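Local coordinates for protein putative acyl-CoA dehydrogenase (Burkholderia xenovorans, PDB 5JSC) that is a putative member of the acyl-CoA dehydrogenase family that binds flavin-adenine dinucleotide and assembles as four chains, at residues L94-A99 / L317-A322; I260-V265 / M337-A342; L270-H275 / E369-E374. One frame throughout, in Å; residues are numbered along the deposited sequence.

Interaction 1. Residues L94-A99 / L317-A322; sequences LRETLA and LVYRAA. With EDO (1,2-ethanediol), chain O.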
loop_
_atom_site.group_PDB
_atom_site.type_symbol
_atom_site.label_atom_id
_atom_site.label_comp_id
_atom_site.label_asym_id
_atom_site.label_seq_id
_atom_site.Cartn_x
_atom_site.Cartn_y
_atom_site.Cartn_z
ATOM N N LEU C 94 -12.169 -20.164 20.002
ATOM C CA LEU C 94 -11.150 -21.069 20.533
ATOM C C LEU C 94 -9.815 -20.870 19.824
ATOM O O LEU C 94 -8.777 -20.704 20.474
ATOM C CB LEU C 94 -11.615 -22.520 20.418
ATOM C CG LEU C 94 -12.814 -22.883 21.305
ATOM C CD1 LEU C 94 -13.291 -24.284 20.975
ATOM C CD2 LEU C 94 -12.450 -22.773 22.791
ATOM N N ARG C 95 -9.818 -20.882 18.485
ATOM C CA ARG C 95 -8.560 -20.680 17.766
ATOM C C ARG C 95 -7.993 -19.288 18.015
ATOM O O ARG C 95 -6.777 -19.127 18.197
ATOM C CB ARG C 95 -8.754 -20.907 16.267
ATOM C CG ARG C 95 -8.855 -22.364 15.870
ATOM C CD ARG C 95 -8.508 -22.535 14.384
ATOM N NE ARG C 95 -7.070 -22.389 14.128
ATOM C CZ ARG C 95 -6.491 -22.633 12.954
ATOM N NH1 ARG C 95 -7.226 -23.027 11.916
ATOM N NH2 ARG C 95 -5.174 -22.495 12.820
ATOM N N GLU C 96 -8.850 -18.264 18.014
ATOM C CA GLU C 96 -8.365 -16.911 18.279
ATOM C C GLU C 96 -7.661 -16.834 19.630
ATOM O O GLU C 96 -6.540 -16.316 19.732
ATOM C CB GLU C 96 -9.516 -15.906 18.222
ATOM C CG GLU C 96 -9.030 -14.499 18.456
ATOM C CD GLU C 96 -10.135 -13.494 18.667
ATOM O OE1 GLU C 96 -11.258 -13.690 18.164
ATOM O OE2 GLU C 96 -9.872 -12.473 19.341
ATOM N N THR C 97 -8.295 -17.363 20.681
ATOM C CA THR C 97 -7.702 -17.280 22.012
ATOM C C THR C 97 -6.455 -18.145 22.116
ATOM O O THR C 97 -5.438 -17.712 22.668
ATOM C CB THR C 97 -8.726 -17.691 23.064
ATOM O OG1 THR C 97 -9.912 -16.915 22.879
ATOM C CG2 THR C 97 -8.187 -17.461 24.483
ATOM N N LEU C 98 -6.506 -19.367 21.590
ATOM C CA LEU C 98 -5.326 -20.225 21.643
ATOM C C LEU C 98 -4.157 -19.594 20.899
ATOM O O LEU C 98 -3.044 -19.514 21.431
ATOM C CB LEU C 98 -5.648 -21.602 21.071
ATOM C CG LEU C 98 -6.498 -22.501 21.969
ATOM C CD1 LEU C 98 -7.034 -23.674 21.153
ATOM C CD2 LEU C 98 -5.707 -22.989 23.175
ATOM N N ALA C 99 -4.400 -19.109 19.676
ATOM C CA ALA C 99 -3.323 -18.504 18.892
ATOM C C ALA C 99 -2.734 -17.290 19.598
ATOM O O ALA C 99 -1.522 -17.039 19.515
ATOM C CB ALA C 99 -3.839 -18.107 17.510
ATOM N N LEU C 317 -14.841 -9.161 10.112
ATOM C CA LEU C 317 -14.988 -10.107 9.003
ATOM C C LEU C 317 -15.027 -11.554 9.485
ATOM O O LEU C 317 -15.805 -12.362 8.955
ATOM C CB LEU C 317 -13.860 -9.914 7.995
ATOM C CG LEU C 317 -13.922 -8.627 7.181
ATOM C CD1 LEU C 317 -12.576 -8.422 6.494
ATOM C CD2 LEU C 317 -15.024 -8.698 6.146
ATOM N N VAL C 318 -14.186 -11.907 10.467
ATOM C CA VAL C 318 -14.190 -13.266 11.011
ATOM C C VAL C 318 -15.563 -13.609 11.562
ATOM O O VAL C 318 -16.155 -14.640 11.214
ATOM C CB VAL C 318 -13.117 -13.417 12.106
ATOM C CG1 VAL C 318 -13.319 -14.725 12.880
ATOM C CG2 VAL C 318 -11.726 -13.361 11.502
ATOM N N TYR C 319 -16.091 -12.754 12.435
ATOM C CA TYR C 319 -17.309 -13.129 13.136
ATOM C C TYR C 319 -18.564 -12.823 12.333
ATOM O O TYR C 319 -19.591 -13.459 12.577
ATOM C CB TYR C 319 -17.294 -12.505 14.542
ATOM C CG TYR C 319 -16.203 -13.216 15.318
ATOM C CD1 TYR C 319 -16.379 -14.534 15.737
ATOM C CD2 TYR C 319 -14.961 -12.619 15.549
ATOM C CE1 TYR C 319 -15.369 -15.226 16.396
ATOM C CE2 TYR C 319 -13.946 -13.308 16.203
ATOM C CZ TYR C 319 -14.155 -14.616 16.626
ATOM O OH TYR C 319 -13.165 -15.324 17.265
ATOM N N ARG C 320 -18.493 -11.952 11.319
ATOM C CA ARG C 320 -19.576 -11.909 10.340
ATOM C C ARG C 320 -19.694 -13.248 9.629
ATOM O O ARG C 320 -20.788 -13.806 9.514
ATOM C CB ARG C 320 -19.348 -10.777 9.326
ATOM C CG ARG C 320 -20.467 -10.607 8.281
ATOM C CD ARG C 320 -20.330 -11.547 7.069
ATOM N NE ARG C 320 -19.118 -11.273 6.293
ATOM C CZ ARG C 320 -19.071 -10.440 5.257
ATOM N NH1 ARG C 320 -20.163 -9.807 4.851
ATOM N NH2 ARG C 320 -17.924 -10.239 4.620
ATOM N N ALA C 321 -18.568 -13.780 9.146
ATOM C CA ALA C 321 -18.602 -15.066 8.455
ATOM C C ALA C 321 -19.044 -16.188 9.385
ATOM O O ALA C 321 -19.845 -17.048 8.992
ATOM C CB ALA C 321 -17.232 -15.385 7.852
ATOM N N ALA C 322 -18.534 -16.205 10.618
ATOM C CA ALA C 322 -18.904 -17.280 11.538
ATOM C C ALA C 322 -20.375 -17.188 11.922
ATOM O O ALA C 322 -21.089 -18.202 11.926
ATOM C CB ALA C 322 -18.012 -17.246 12.781
HETATM C C1 EDO O . -13.526 -11.080 18.907
HETATM O O1 EDO O . -12.273 -11.106 18.227
HETATM C C2 EDO O . -13.418 -11.844 20.218
HETATM O O2 EDO O . -12.184 -11.526 20.864
#

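Interaction 2. Residues I260-V265 / M337-A342; sequences IFRTSV and MAKWHA. With SO4 (sulfate ion), chain P.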
loop_
_atom_site.group_PDB
_atom_site.type_symbol
_atom_site.label_atom_id
_atom_site.label_comp_id
_atom_site.label_asym_id
_atom_site.label_seq_id
_atom_site.Cartn_x
_atom_site.Cartn_y
_atom_site.Cartn_z
ATOM N N ILE C 260 -15.778 -24.626 6.173
ATOM C CA ILE C 260 -15.945 -24.497 7.615
ATOM C C ILE C 260 -14.707 -23.867 8.231
ATOM O O ILE C 260 -14.785 -22.875 8.967
ATOM C CB ILE C 260 -16.228 -25.869 8.249
ATOM C CG1 ILE C 260 -17.461 -26.509 7.613
ATOM C CG2 ILE C 260 -16.371 -25.735 9.770
ATOM C CD1 ILE C 260 -17.719 -27.911 8.114
ATOM N N PHE C 261 -13.543 -24.436 7.962
ATOM C CA PHE C 261 -12.406 -24.076 8.790
ATOM C C PHE C 261 -11.575 -22.918 8.250
ATOM O O PHE C 261 -10.741 -22.400 8.992
ATOM C CB PHE C 261 -11.564 -25.326 9.052
ATOM C CG PHE C 261 -12.276 -26.305 9.947
ATOM C CD1 PHE C 261 -12.339 -26.077 11.311
ATOM C CD2 PHE C 261 -12.957 -27.388 9.423
ATOM C CE1 PHE C 261 -13.026 -26.933 12.143
ATOM C CE2 PHE C 261 -13.648 -28.260 10.256
ATOM C CZ PHE C 261 -13.686 -28.028 11.616
ATOM N N ARG C 262 -11.821 -22.436 7.024
ATOM C CA ARG C 262 -11.111 -21.234 6.586
ATOM C C ARG C 262 -11.396 -20.052 7.508
ATOM O O ARG C 262 -10.494 -19.264 7.805
ATOM C CB ARG C 262 -11.454 -20.882 5.135
ATOM C CG ARG C 262 -10.568 -21.599 4.106
ATOM C CD ARG C 262 -11.091 -21.408 2.692
ATOM N NE ARG C 262 -10.303 -22.174 1.736
ATOM C CZ ARG C 262 -10.659 -22.385 0.473
ATOM N NH1 ARG C 262 -11.811 -21.902 0.021
ATOM N NH2 ARG C 262 -9.868 -23.085 -0.332
ATOM N N THR C 263 -12.638 -19.911 7.989
ATOM C CA THR C 263 -12.903 -18.815 8.919
ATOM C C THR C 263 -12.119 -18.994 10.218
ATOM O O THR C 263 -11.695 -18.005 10.835
ATOM C CB THR C 263 -14.404 -18.709 9.202
ATOM O OG1 THR C 263 -15.116 -18.727 7.958
ATOM C CG2 THR C 263 -14.735 -17.406 9.931
ATOM N N SER C 264 -11.884 -20.244 10.627
ATOM C CA SER C 264 -11.078 -20.489 11.815
ATOM C C SER C 264 -9.608 -20.140 11.594
ATOM O O SER C 264 -8.933 -19.758 12.553
ATOM C CB SER C 264 -11.241 -21.950 12.274
ATOM O OG SER C 264 -10.345 -22.834 11.613
ATOM N N VAL C 265 -9.092 -20.262 10.358
ATOM C CA VAL C 265 -7.737 -19.782 10.073
ATOM C C VAL C 265 -7.686 -18.274 10.202
ATOM O O VAL C 265 -6.704 -17.708 10.702
ATOM C CB VAL C 265 -7.271 -20.214 8.666
ATOM C CG1 VAL C 265 -5.884 -19.617 8.332
ATOM C CG2 VAL C 265 -7.225 -21.718 8.564
ATOM N N MET C 337 -13.091 -14.083 2.240
ATOM C CA MET C 337 -12.769 -12.702 2.600
ATOM C C MET C 337 -12.089 -12.631 3.960
ATOM O O MET C 337 -11.089 -11.923 4.135
ATOM C CB MET C 337 -14.034 -11.854 2.641
ATOM C CG MET C 337 -14.412 -11.154 1.400
ATOM S SD MET C 337 -15.595 -9.878 1.897
ATOM C CE MET C 337 -16.068 -9.326 0.255
ATOM N N ALA C 338 -12.651 -13.326 4.952
ATOM C CA ALA C 338 -12.102 -13.275 6.302
ATOM C C ALA C 338 -10.701 -13.863 6.344
ATOM O O ALA C 338 -9.797 -13.288 6.957
ATOM C CB ALA C 338 -13.021 -14.023 7.264
ATOM N N LYS C 339 -10.512 -15.029 5.707
ATOM C CA LYS C 339 -9.214 -15.696 5.736
ATOM C C LYS C 339 -8.154 -14.831 5.063
ATOM O O LYS C 339 -7.057 -14.639 5.596
ATOM C CB LYS C 339 -9.336 -17.069 5.058
ATOM C CG LYS C 339 -8.192 -18.053 5.332
ATOM C CD LYS C 339 -7.035 -17.895 4.362
ATOM C CE LYS C 339 -5.947 -18.929 4.622
ATOM N NZ LYS C 339 -4.789 -18.790 3.667
ATOM N N TRP C 340 -8.483 -14.299 3.891
ATOM C CA TRP C 340 -7.605 -13.378 3.176
ATOM C C TRP C 340 -7.241 -12.174 4.036
ATOM O O TRP C 340 -6.057 -11.900 4.287
ATOM C CB TRP C 340 -8.326 -12.966 1.887
ATOM C CG TRP C 340 -7.834 -11.768 1.121
ATOM C CD1 TRP C 340 -6.635 -11.121 1.228
ATOM C CD2 TRP C 340 -8.565 -11.094 0.098
ATOM N NE1 TRP C 340 -6.586 -10.071 0.330
ATOM C CE2 TRP C 340 -7.764 -10.044 -0.375
ATOM C CE3 TRP C 340 -9.837 -11.282 -0.468
ATOM C CZ2 TRP C 340 -8.195 -9.173 -1.369
ATOM C CZ3 TRP C 340 -10.260 -10.412 -1.454
ATOM C CH2 TRP C 340 -9.438 -9.377 -1.903
ATOM N N HIS C 341 -8.246 -11.431 4.500
ATOM C CA HIS C 341 -7.986 -10.167 5.190
ATOM C C HIS C 341 -7.260 -10.389 6.511
ATOM O O HIS C 341 -6.316 -9.662 6.856
ATOM C CB HIS C 341 -9.311 -9.440 5.428
ATOM C CG HIS C 341 -9.164 -8.061 5.988
ATOM N ND1 HIS C 341 -8.848 -7.816 7.308
ATOM C CD2 HIS C 341 -9.335 -6.850 5.409
ATOM C CE1 HIS C 341 -8.799 -6.512 7.508
ATOM N NE2 HIS C 341 -9.097 -5.902 6.373
ATOM N N ALA C 342 -7.708 -11.371 7.288
ATOM C CA ALA C 342 -7.114 -11.533 8.613
ATOM C C ALA C 342 -5.679 -12.039 8.523
ATOM O O ALA C 342 -4.833 -11.645 9.328
ATOM C CB ALA C 342 -7.976 -12.465 9.466
HETATM S S SO4 P . -7.557 -2.416 7.191
HETATM O O1 SO4 P . -8.508 -2.491 8.302
HETATM O O2 SO4 P . -8.249 -2.727 5.941
HETATM O O3 SO4 P . -6.476 -3.389 7.402
HETATM O O4 SO4 P . -7.041 -1.047 7.121
#

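Interaction 3. Residues L270-H275 / E369-E374; sequences LGFARH and EMLYRE. With EDO (1,2-ethanediol), chain O.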
loop_
_atom_site.group_PDB
_atom_site.type_symbol
_atom_site.label_atom_id
_atom_site.label_comp_id
_atom_site.label_asym_id
_atom_site.label_seq_id
_atom_site.Cartn_x
_atom_site.Cartn_y
_atom_site.Cartn_z
ATOM N N LEU C 270 -6.110 -13.587 13.530
ATOM C CA LEU C 270 -6.540 -12.499 14.395
ATOM C C LEU C 270 -5.948 -12.635 15.793
ATOM O O LEU C 270 -5.511 -11.641 16.383
ATOM C CB LEU C 270 -8.070 -12.495 14.442
ATOM C CG LEU C 270 -8.773 -11.626 15.476
ATOM C CD1 LEU C 270 -8.446 -10.158 15.238
ATOM C CD2 LEU C 270 -10.289 -11.863 15.392
ATOM N N GLY C 271 -5.943 -13.853 16.344
ATOM C CA GLY C 271 -5.341 -14.059 17.657
ATOM C C GLY C 271 -3.858 -13.734 17.683
ATOM O O GLY C 271 -3.368 -13.073 18.605
ATOM N N PHE C 272 -3.114 -14.205 16.674
ATOM C CA PHE C 272 -1.708 -13.826 16.562
ATOM C C PHE C 272 -1.560 -12.306 16.492
ATOM O O PHE C 272 -0.684 -11.727 17.151
ATOM C CB PHE C 272 -1.079 -14.480 15.329
ATOM C CG PHE C 272 -0.928 -15.982 15.431
ATOM C CD1 PHE C 272 -0.401 -16.579 16.578
ATOM C CD2 PHE C 272 -1.304 -16.800 14.366
ATOM C CE1 PHE C 272 -0.258 -17.956 16.661
ATOM C CE2 PHE C 272 -1.161 -18.182 14.445
ATOM C CZ PHE C 272 -0.644 -18.762 15.596
ATOM N N ALA C 273 -2.412 -11.641 15.701
ATOM C CA ALA C 273 -2.359 -10.182 15.604
ATOM C C ALA C 273 -2.638 -9.521 16.951
ATOM O O ALA C 273 -1.977 -8.538 17.319
ATOM C CB ALA C 273 -3.338 -9.680 14.542
ATOM N N ARG C 274 -3.622 -10.031 17.702
ATOM C CA ARG C 274 -3.903 -9.430 19.003
ATOM C C ARG C 274 -2.718 -9.571 19.945
ATOM O O ARG C 274 -2.439 -8.665 20.743
ATOM C CB ARG C 274 -5.148 -10.060 19.628
ATOM C CG ARG C 274 -6.447 -9.690 18.930
ATOM C CD ARG C 274 -7.622 -9.977 19.854
ATOM N NE ARG C 274 -8.936 -9.849 19.215
ATOM C CZ ARG C 274 -9.590 -8.703 19.039
ATOM N NH1 ARG C 274 -9.037 -7.557 19.406
ATOM N NH2 ARG C 274 -10.801 -8.700 18.482
ATOM N N HIS C 275 -2.010 -10.702 19.881
ATOM C CA HIS C 275 -0.804 -10.842 20.693
ATOM C C HIS C 275 0.226 -9.786 20.303
ATOM O O HIS C 275 0.805 -9.116 21.168
ATOM C CB HIS C 275 -0.242 -12.258 20.537
ATOM C CG HIS C 275 0.824 -12.606 21.529
ATOM N ND1 HIS C 275 1.414 -13.851 21.574
ATOM C CD2 HIS C 275 1.414 -11.875 22.504
ATOM C CE1 HIS C 275 2.315 -13.875 22.543
ATOM N NE2 HIS C 275 2.328 -12.693 23.128
ATOM N N GLU C 369 9.186 -11.916 17.580
ATOM C CA GLU C 369 9.987 -12.698 16.636
ATOM C C GLU C 369 9.306 -14.020 16.324
ATOM O O GLU C 369 9.289 -14.469 15.169
ATOM C CB GLU C 369 11.389 -12.934 17.201
ATOM C CG GLU C 369 12.370 -13.607 16.244
ATOM C CD GLU C 369 12.314 -15.126 16.265
ATOM O OE1 GLU C 369 11.792 -15.721 17.234
ATOM O OE2 GLU C 369 12.828 -15.736 15.308
ATOM N N MET C 370 8.726 -14.654 17.341
ATOM C CA MET C 370 8.006 -15.900 17.111
ATOM C C MET C 370 6.784 -15.671 16.235
ATOM O O MET C 370 6.481 -16.488 15.358
ATOM C CB MET C 370 7.602 -16.518 18.448
ATOM C CG MET C 370 8.809 -16.918 19.274
ATOM S SD MET C 370 8.410 -17.800 20.777
ATOM C CE MET C 370 7.458 -16.584 21.652
ATOM N N LEU C 371 6.064 -14.566 16.463
ATOM C CA LEU C 371 4.879 -14.276 15.664
ATOM C C LEU C 371 5.242 -14.010 14.208
ATOM O O LEU C 371 4.495 -14.390 13.299
ATOM C CB LEU C 371 4.125 -13.090 16.260
ATOM C CG LEU C 371 3.440 -13.400 17.595
ATOM C CD1 LEU C 371 3.093 -12.111 18.334
ATOM C CD2 LEU C 371 2.181 -14.238 17.376
ATOM N N TYR C 372 6.384 -13.355 13.973
ATOM C CA TYR C 372 6.847 -13.107 12.613
ATOM C C TYR C 372 7.055 -14.412 11.854
ATOM O O TYR C 372 6.771 -14.497 10.649
ATOM C CB TYR C 372 8.137 -12.286 12.669
ATOM C CG TYR C 372 8.776 -12.010 11.323
ATOM C CD1 TYR C 372 8.289 -11.004 10.486
ATOM C CD2 TYR C 372 9.889 -12.742 10.901
ATOM C CE1 TYR C 372 8.901 -10.734 9.243
ATOM C CE2 TYR C 372 10.506 -12.474 9.682
ATOM C CZ TYR C 372 10.003 -11.480 8.854
ATOM O OH TYR C 372 10.606 -11.224 7.643
ATOM N N ARG C 373 7.548 -15.446 12.539
ATOM C CA ARG C 373 7.662 -16.758 11.903
ATOM C C ARG C 373 6.316 -17.465 11.812
ATOM O O ARG C 373 6.009 -18.084 10.788
ATOM C CB ARG C 373 8.676 -17.621 12.653
ATOM C CG ARG C 373 10.095 -17.060 12.513
ATOM C CD ARG C 373 11.154 -17.996 13.057
ATOM N NE ARG C 373 11.238 -17.888 14.498
ATOM C CZ ARG C 373 10.771 -18.790 15.347
ATOM N NH1 ARG C 373 10.202 -19.906 14.899
ATOM N NH2 ARG C 373 10.890 -18.583 16.650
ATOM N N GLU C 374 5.499 -17.365 12.861
ATOM C CA GLU C 374 4.265 -18.141 12.926
ATOM C C GLU C 374 3.265 -17.717 11.855
ATOM O O GLU C 374 2.551 -18.559 11.294
ATOM C CB GLU C 374 3.645 -17.984 14.312
ATOM C CG GLU C 374 2.492 -18.921 14.567
ATOM C CD GLU C 374 2.971 -20.315 14.915
ATOM O OE1 GLU C 374 3.709 -20.460 15.916
ATOM O OE2 GLU C 374 2.628 -21.262 14.182
HETATM C C1 EDO O . -13.526 -11.080 18.907
HETATM O O1 EDO O . -12.273 -11.106 18.227
HETATM C C2 EDO O . -13.418 -11.844 20.218
HETATM O O2 EDO O . -12.184 -11.526 20.864
#

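Interaction 1. Residues L94-A99 / L317-A322
Y319 reaches from the helix segment L317-A322 to E96 on L94-A99 and ends on its carboxylate: the phenol OH donates a hydrogen bond to E96 OE1, with OH and OE1 2.7 Å apart. The oxygen is met nearly along its C-O axis, and it also lies at the edge of the tyrosine ring, close to the ring plane, 3.3 Å from Y319 CE2. The two flat groups are not coplanar, their planes standing 48° apart. E96 is stretched out, CG anti to the backbone N (chi1 -178°) and the chain extended beyond it; together with the Y319 ring it spans the gap between the helices, whose closest CA atoms, those of E96 and V318, are 10.0 Å apart. Across so wide a separation this is the only pair of the two segments that touches. One face of the tyrosine ring is covered by V318 CG1, 3.6 Å above its centre.

A 1,2-ethanediol, probably from the crystallisation liquor, sits against the same carboxylate, its O1 bonded to E96 OE1 at 2.8 Å and its O2 to E96 OE2 at 2.9 Å. OE2 also has a salt bridge to R274, so both carboxylate oxygens of this buried residue are held; the arginine would be expected to favour the charged form of E96.

The pair joins helix 88-101 of the N-terminal domain to helix 298-325 of the C-terminal domain, with helix 250-286 touching both through L270 on E96 and A266 on V318. F26 meets the Y319 ring, helices 28-44 and 103-122 pack on other sides of L94-A99, and R320 pairs with D312 of the second subunit.

Interaction 2. Residues I260-V265 / M337-A342
This is close van der Waals packing of a lysine's methylenes on a valine and a helix backbone, between two long helices of the C-terminal helical domain: the chain of K339 lies against R262 and V265, deep in the protein. K339 leaves its helix with N and CG in the anti relation (chi1 -164°) and then bends at chi2 (-87°), which lays the chain across V265 at a slant. Its CE comes 3.8 Å from V265 CG1, and its CG lies 4.1 Å from V265 CB. Nearer its own backbone, K339 CG rests 3.6 Å from R262 O, a backbone atom, while R262 CB lies 4.3 Å from K339 CG.

The polar ends lead elsewhere. K339 NZ is gripped by three backbone carbonyls, those of L378, Y381 and G383, which satisfy a buried ammonium, and R262 NE bonds to E382 O in the same loop. Within I260-V265, S264 OG donates to F261 O at 2.7 Å, in the carbonyl plane and on a lone pair, and shares that oxygen with V265 N.

On the far side of M337-A342, one of two conformers of H341 makes a weak and doubtful bond to a sulfate, which is also held by H341 of the second subunit.

Helices 250-286 and 332-356 meet here, with helix 88-101 against T263, S264 and V265, helix 385-405 against R262 and W340, and helix 298-325 against I260, M337 and H341.

Interaction 3. Residues L270-H275 / E369-E374
F272 turns one face of its ring to E374: CG of the glutamate sits over that face, 3.7 Å from the ring centroid, in a CH-pi contact, and the carboxylate, beyond the rim, is nearly parallel to the ring, 13° between the planes. The anti first step of the E374 chain (chi1 -170°) brings CG over the ring, and the carboxylate has its polar partner beyond the contact, OE2 bonding to H226. L371 inserts its forked end between F272 and H275. Its CD2 meets F272 CD1 obliquely at 3.6 Å, while CD1 makes a CH-pi contact over a face of the H275 ring, 4.3 Å from its centroid, the two side chains crossing at about a right angle. The backbones run nearly antiparallel, 158° between their directions, with axes 10.4 Å apart.

On E369-E374, R373 holds E369 in a side-on salt bridge, with NE to OE2 at 2.8 Å and NH2 to OE1 at 3.1 Å.

The contact lays the short helix 367-376 along helix 250-286. I350 of helix 332-356 touches both F272 and L371, A99 of helix 88-101 packs on F272, and from helix 367-376 itself the Y372 ring stacks on Y372 of the third subunit.

In the fold
From the N terminus, residues 94-99 on helix 88-101 come first and meet 317-322 only after the strand-rich middle region and helix 250-286 have passed, so interaction 1 closes the longest loop, 217 residues. Interactions 2 and 3 both start inside it on helix 250-286, and end beyond it on helices 332-356 and 367-376; all three loops cross one another. Interactions 1 and 2 meet where R95 NH1 approaches S264 OG at 3.1 Å. Interactions 1 and 3 share the E96-R274 salt bridge and the ethanediol. Together they tie an N-terminal helix to four C-terminal ones, with helix 250-286 running through the middle.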